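Local coordinates for protein leucine aminopeptidase (Parabacteroides distasonis, PDB 3TC8) that binds zinc and probably acts as an aminopeptidase or a related glutaminyl-peptide cyclotransferase, at residues A[20-25]-A[136-141]; A[233-238]-A[295-300]. One frame throughout, in Å; residues are numbered along the deposited sequence.

Contact 1 (A[20-25]-A[136-141]); sequences PDFNAD and LEIARQ
Glu137 reaches from helix 125-144 to the segment that leads into helix 24-36, where it meets Phe22 and Asn23, and both ends of its side chain are used. Its CG lies over one face of the Phe22 ring, 3.8 Å from the ring centroid and displaced toward the rim, a CH-pi contact; the ring and carboxylate planes stand nearly at right angles. With CG anti to the backbone N (chi1 174°) and a bend at chi2, the chain turns its carboxylate past the ring to the backbone of Asn23. There Asn23 N donates to Glu137 OE2 at 2.9 Å, coming from above the carboxylate plane. The same oxygen accepts from Gln141 NE2, also at 2.9 Å, and from Arg140 NH2 on its syn side, while Arg140 NE meets Glu137 OE1 at 2.8 Å. This side-on salt bridge holds the carboxylate against rotation. Asn23 is the N-cap of helix 24-36, its OD1 bonded to Ser26 N, and Ser26 OG bonds Glu137 OE1, so a buried acid of helix 125-144, in the peptidase M28 family region, ties the N-cap and first turn of helix 24-36 to it. A glutamine in place of Glu137 would probably leave the Arg140 guanidinium without its countercharge and weaken the hold on the backbone N-H of Asn23. Ile138 CG1 approaches the Phe22 ring at its edge, 4.0 Å from CE2. Farther along, Gln141 lies beside Pro20, its OE1 3.5 Å from Pro20 CB, and one water bridges that oxygen to Asp21 N. A second water accepts from both Asn23 ND2 and Arg140 NH2, joining two side chains whose amide and guanidinium planes stand 73° apart.

Contact 2 (A[233-238]-A[295-300]); sequences LGYGKY and LKAAGQ
The 233-238 loop comes closest to the helix where Tyr235 CA stands 5.7 Å from Ala297 CA, whereas at the other end Leu233 CA and Gln300 CA are 8.4 Å apart. Tyr235 carries most of the contact by laying its ring over the helix backbone. Ala297 CA sits almost exactly above the ring centre, 3.7 Å from the centroid and 9° off the normal, a CH-pi contact with a main-chain carbon, and Ala297 CB packs 3.6 Å from Tyr235 CD1. On the opposite face the Leu233 carbonyl oxygen lies over the centre, so the ring is sandwiched between its own turn and the helix. That turn closes helix 213-233 with a Schellman motif, in which Gly234 takes the positive phi (92°); the bend brings the following tyrosine round against helix 292-308, the last helix of this M28 peptidase chain. Tyr235 CG is anti to the carbonyl carbon (chi1 -60°), which sends the ring toward the helix and the hydroxyl between Lys296 and Gln300. Tyr235 OH rests 3.7 Å from Lys296 CG, and Gln300 CB is 3.9 Å from Tyr235 CE2. Beyond these aliphatic parts, Lys296 NZ donates to Gln300 OE1 at 2.8 Å, and both polar ends have further partners in 20-25. Tyr238 approaches Ala297 CB as well, its CD2 at 3.5 Å, so the small methyl is shared by two tyrosines. Leu233 makes a looser contact at the margin, its CD1 facing the backbone oxygen of Gln300.

In the fold
Helix 292-308 joins the two contacts, whose centres lie 13 Å apart on the same side of the chain's centre. It meets the 233-238 loop in contact 2, while Lys296 and Gln300 turn their polar ends to the 20-25 segment of contact 1: Asp21 OD1 forms a salt bridge with Lys296 NZ at 2.8 Å, and Phe22 N probably hydrogen-bonds Gln300 OE1 at the same distance. The Phe22 ring, packed against helix 125-144 in contact 1, also touches helix 292-308, its CE2 3.6 Å from Gly299 CA. Both contacts are structural packing away from the zinc site formed by Asp127, Asp160 and His281, although helix 125-144, which supplies 136-141, also carries Asp127 near its start.

Contact 1 (A[20-25]-A[136-141])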
loop_
_atom_site.group_PDB
_atom_site.type_symbol
_atom_site.label_atom_id
_atom_site.label_comp_id
_atom_site.label_asym_id
_atom_site.label_seq_id
_atom_site.Cartn_x
_atom_site.Cartn_y
_atom_site.Cartn_z
ATOM N N PRO A 20 7.771 15.974 11.031
ATOM C CA PRO A 20 6.702 16.711 10.408
ATOM C C PRO A 20 5.322 16.238 10.849
ATOM O O PRO A 20 5.128 15.114 11.286
ATOM C CB PRO A 20 6.924 16.421 8.922
ATOM C CG PRO A 20 8.270 16.016 8.769
ATOM C CD PRO A 20 8.643 15.343 10.040
ATOM N N ASP A 21 4.351 17.112 10.626
ATOM C CA ASP A 21 2.944 16.887 10.925
ATOM C C ASP A 21 2.258 16.296 9.683
ATOM O O ASP A 21 2.149 16.981 8.649
ATOM C CB ASP A 21 2.372 18.277 11.253
ATOM C CG ASP A 21 1.000 18.263 11.868
ATOM O OD1 ASP A 21 0.306 17.231 11.852
ATOM O OD2 ASP A 21 0.572 19.340 12.347
ATOM N N PHE A 22 1.776 15.077 9.749
ATOM C CA PHE A 22 0.997 14.459 8.683
ATOM C C PHE A 22 -0.364 15.164 8.640
ATOM O O PHE A 22 -1.106 15.181 9.627
ATOM C CB PHE A 22 0.806 12.994 9.020
ATOM C CG PHE A 22 -0.010 12.183 8.008
ATOM C CD1 PHE A 22 -1.379 12.063 8.142
ATOM C CD2 PHE A 22 0.631 11.508 6.998
ATOM C CE1 PHE A 22 -2.089 11.264 7.274
ATOM C CE2 PHE A 22 -0.094 10.695 6.123
ATOM C CZ PHE A 22 -1.441 10.573 6.293
ATOM N N ASN A 23 -0.716 15.719 7.481
ATOM C CA ASN A 23 -1.993 16.399 7.320
ATOM C C ASN A 23 -3.010 15.393 6.810
ATOM O O ASN A 23 -2.994 15.007 5.624
ATOM C CB ASN A 23 -1.798 17.575 6.351
ATOM C CG ASN A 23 -3.024 18.409 6.130
ATOM O OD1 ASN A 23 -4.125 17.937 6.082
ATOM N ND2 ASN A 23 -2.783 19.662 5.793
ATOM N N ALA A 24 -3.901 14.952 7.696
ATOM C CA ALA A 24 -4.858 13.916 7.338
ATOM C C ALA A 24 -5.894 14.417 6.336
ATOM O O ALA A 24 -6.378 13.615 5.523
ATOM C CB ALA A 24 -5.513 13.345 8.564
ATOM N N ASP A 25 -6.263 15.694 6.363
ATOM C CA ASP A 25 -7.159 16.276 5.358
ATOM C C ASP A 25 -6.547 16.115 3.989
ATOM O O ASP A 25 -7.219 15.792 3.007
ATOM C CB ASP A 25 -7.383 17.787 5.573
ATOM C CG ASP A 25 -8.380 18.107 6.684
ATOM O OD1 ASP A 25 -9.158 17.236 7.142
ATOM O OD2 ASP A 25 -8.400 19.305 7.073
ATOM N N LEU A 136 1.467 9.501 -0.265
ATOM C CA LEU A 136 1.611 10.773 -0.905
ATOM C C LEU A 136 1.786 11.880 0.112
ATOM O O LEU A 136 2.630 12.753 -0.079
ATOM C CB LEU A 136 0.443 11.110 -1.850
ATOM C CG LEU A 136 0.406 10.311 -3.163
ATOM C CD1 LEU A 136 -0.966 10.536 -3.819
ATOM C CD2 LEU A 136 1.529 10.776 -4.125
ATOM N N GLU A 137 1.006 11.868 1.177
ATOM C CA GLU A 137 1.153 12.891 2.199
ATOM C C GLU A 137 2.482 12.774 2.936
ATOM O O GLU A 137 3.150 13.775 3.220
ATOM C CB GLU A 137 -0.036 12.854 3.131
ATOM C CG GLU A 137 0.067 13.786 4.324
ATOM C CD GLU A 137 0.273 15.252 3.979
ATOM O OE1 GLU A 137 -0.005 15.669 2.828
ATOM O OE2 GLU A 137 0.658 16.040 4.899
ATOM N N ILE A 138 2.928 11.549 3.218
ATOM C CA ILE A 138 4.248 11.303 3.798
ATOM C C ILE A 138 5.334 11.853 2.884
ATOM O O ILE A 138 6.237 12.565 3.306
ATOM C CB ILE A 138 4.428 9.811 4.109
ATOM C CG1 ILE A 138 3.591 9.414 5.320
ATOM C CG2 ILE A 138 5.922 9.440 4.312
ATOM C CD1 ILE A 138 3.311 7.959 5.434
ATOM N N ALA A 139 5.219 11.569 1.577
ATOM C CA ALA A 139 6.187 12.015 0.621
ATOM C C ALA A 139 6.192 13.550 0.502
ATOM O O ALA A 139 7.246 14.173 0.329
ATOM C CB ALA A 139 5.883 11.351 -0.752
ATOM N N ARG A 140 5.013 14.171 0.606
ATOM C CA ARG A 140 4.934 15.606 0.604
ATOM C C ARG A 140 5.733 16.210 1.745
ATOM O O ARG A 140 6.486 17.178 1.604
ATOM C CB ARG A 140 3.475 16.080 0.663
ATOM C CG ARG A 140 3.317 17.571 0.433
ATOM C CD ARG A 140 1.863 18.020 0.368
ATOM N NE ARG A 140 1.210 17.969 1.677
ATOM C CZ ARG A 140 1.023 18.998 2.472
ATOM N NH1 ARG A 140 1.352 20.244 2.133
ATOM N NH2 ARG A 140 0.467 18.777 3.623
ATOM N N GLN A 141 5.628 15.599 2.924
ATOM C CA GLN A 141 6.388 16.044 4.080
ATOM C C GLN A 141 7.888 15.789 3.921
ATOM O O GLN A 141 8.703 16.654 4.255
ATOM C CB GLN A 141 5.884 15.377 5.328
ATOM C CG GLN A 141 4.434 15.743 5.708
ATOM C CD GLN A 141 4.189 17.199 5.871
ATOM O OE1 GLN A 141 5.069 17.944 6.359
ATOM N NE2 GLN A 141 3.001 17.663 5.467
HETATM O O HOH W 1 4.935 19.402 8.808
HETATM O O HOH W 2 0.014 20.575 5.861
#

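Contact 2 (A[233-238]-A[295-300])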
loop_
_atom_site.group_PDB
_atom_site.type_symbol
_atom_site.label_atom_id
_atom_site.label_comp_id
_atom_site.label_asym_id
_atom_site.label_seq_id
_atom_site.Cartn_x
_atom_site.Cartn_y
_atom_site.Cartn_z
ATOM N N LEU A 233 2.666 7.784 20.664
ATOM C CA LEU A 233 1.899 8.895 20.082
ATOM C C LEU A 233 0.434 8.917 20.434
ATOM O O LEU A 233 -0.260 9.875 20.043
ATOM C CB LEU A 233 2.039 8.873 18.558
ATOM C CG LEU A 233 3.417 9.092 18.002
ATOM C CD1 LEU A 233 3.413 8.799 16.530
ATOM C CD2 LEU A 233 3.915 10.493 18.324
ATOM N N GLY A 234 -0.077 7.876 21.075
ATOM C CA GLY A 234 -1.466 7.808 21.441
ATOM C C GLY A 234 -2.375 7.125 20.414
ATOM O O GLY A 234 -3.585 7.304 20.502
ATOM N N TYR A 235 -1.791 6.312 19.545
ATOM C CA TYR A 235 -2.565 5.622 18.497
ATOM C C TYR A 235 -2.719 4.147 18.747
ATOM O O TYR A 235 -2.987 3.360 17.834
ATOM C CB TYR A 235 -1.924 5.855 17.144
ATOM C CG TYR A 235 -1.843 7.325 16.741
ATOM C CD1 TYR A 235 -2.955 8.118 16.714
ATOM C CD2 TYR A 235 -0.631 7.901 16.347
ATOM C CE1 TYR A 235 -2.890 9.465 16.346
ATOM C CE2 TYR A 235 -0.545 9.236 15.996
ATOM C CZ TYR A 235 -1.678 10.012 15.998
ATOM O OH TYR A 235 -1.547 11.338 15.673
ATOM N N GLY A 236 -2.644 3.728 20.007
ATOM C CA GLY A 236 -2.843 2.325 20.345
ATOM C C GLY A 236 -4.207 1.762 20.097
ATOM O O GLY A 236 -4.344 0.547 19.997
ATOM N N LYS A 237 -5.228 2.599 19.914
ATOM C CA LYS A 237 -6.553 2.054 19.540
ATOM C C LYS A 237 -6.599 1.594 18.090
ATOM O O LYS A 237 -7.490 0.851 17.712
ATOM C CB LYS A 237 -7.668 3.010 19.819
ATOM C CG LYS A 237 -7.749 4.168 18.944
ATOM C CD LYS A 237 -8.646 5.208 19.605
ATOM C CE LYS A 237 -9.043 6.320 18.656
ATOM N NZ LYS A 237 -10.190 5.885 17.826
ATOM N N TYR A 238 -5.629 2.037 17.293
ATOM C CA TYR A 238 -5.433 1.579 15.935
ATOM C C TYR A 238 -4.374 0.504 15.819
ATOM O O TYR A 238 -4.589 -0.494 15.149
ATOM C CB TYR A 238 -5.082 2.747 14.987
ATOM C CG TYR A 238 -6.177 3.763 14.865
ATOM C CD1 TYR A 238 -7.256 3.540 14.014
ATOM C CD2 TYR A 238 -6.200 4.889 15.656
ATOM C CE1 TYR A 238 -8.289 4.470 13.931
ATOM C CE2 TYR A 238 -7.234 5.812 15.569
ATOM C CZ TYR A 238 -8.286 5.580 14.742
ATOM O OH TYR A 238 -9.313 6.504 14.688
ATOM N N LEU A 295 -6.328 7.598 8.918
ATOM C CA LEU A 295 -5.187 7.990 8.110
ATOM C C LEU A 295 -4.128 8.688 8.956
ATOM O O LEU A 295 -2.951 8.451 8.759
ATOM C CB LEU A 295 -5.666 8.895 6.982
ATOM C CG LEU A 295 -6.498 8.271 5.873
ATOM C CD1 LEU A 295 -7.119 9.323 4.986
ATOM C CD2 LEU A 295 -5.672 7.278 5.017
ATOM N N LYS A 296 -4.558 9.568 9.859
ATOM C CA LYS A 296 -3.625 10.271 10.734
ATOM C C LYS A 296 -2.817 9.298 11.569
ATOM O O LYS A 296 -1.593 9.447 11.724
ATOM C CB LYS A 296 -4.406 11.240 11.627
ATOM C CG LYS A 296 -3.526 12.023 12.617
ATOM C CD LYS A 296 -2.495 12.902 11.972
ATOM C CE LYS A 296 -1.916 13.873 12.957
ATOM N NZ LYS A 296 -0.802 14.690 12.408
ATOM N N ALA A 297 -3.483 8.319 12.172
ATOM C CA ALA A 297 -2.787 7.363 13.038
ATOM C C ALA A 297 -1.715 6.612 12.249
ATOM O O ALA A 297 -0.585 6.472 12.699
ATOM C CB ALA A 297 -3.784 6.393 13.655
ATOM N N ALA A 298 -2.076 6.100 11.063
ATOM C CA ALA A 298 -1.112 5.393 10.254
ATOM C C ALA A 298 0.019 6.280 9.820
ATOM O O ALA A 298 1.210 5.931 9.908
ATOM C CB ALA A 298 -1.811 4.731 9.075
ATOM N N GLY A 299 -0.326 7.427 9.249
ATOM C CA GLY A 299 0.666 8.279 8.660
ATOM C C GLY A 299 1.611 8.927 9.651
ATOM O O GLY A 299 2.820 9.016 9.360
ATOM N N GLN A 300 1.069 9.416 10.753
ATOM C CA GLN A 300 1.927 10.053 11.737
ATOM C C GLN A 300 2.873 9.037 12.361
ATOM O O GLN A 300 4.022 9.388 12.661
ATOM C CB GLN A 300 1.077 10.768 12.799
ATOM C CG GLN A 300 1.923 11.733 13.647
ATOM C CD GLN A 300 2.467 12.856 12.829
ATOM O OE1 GLN A 300 1.718 13.504 12.103
ATOM N NE2 GLN A 300 3.773 13.076 12.862
#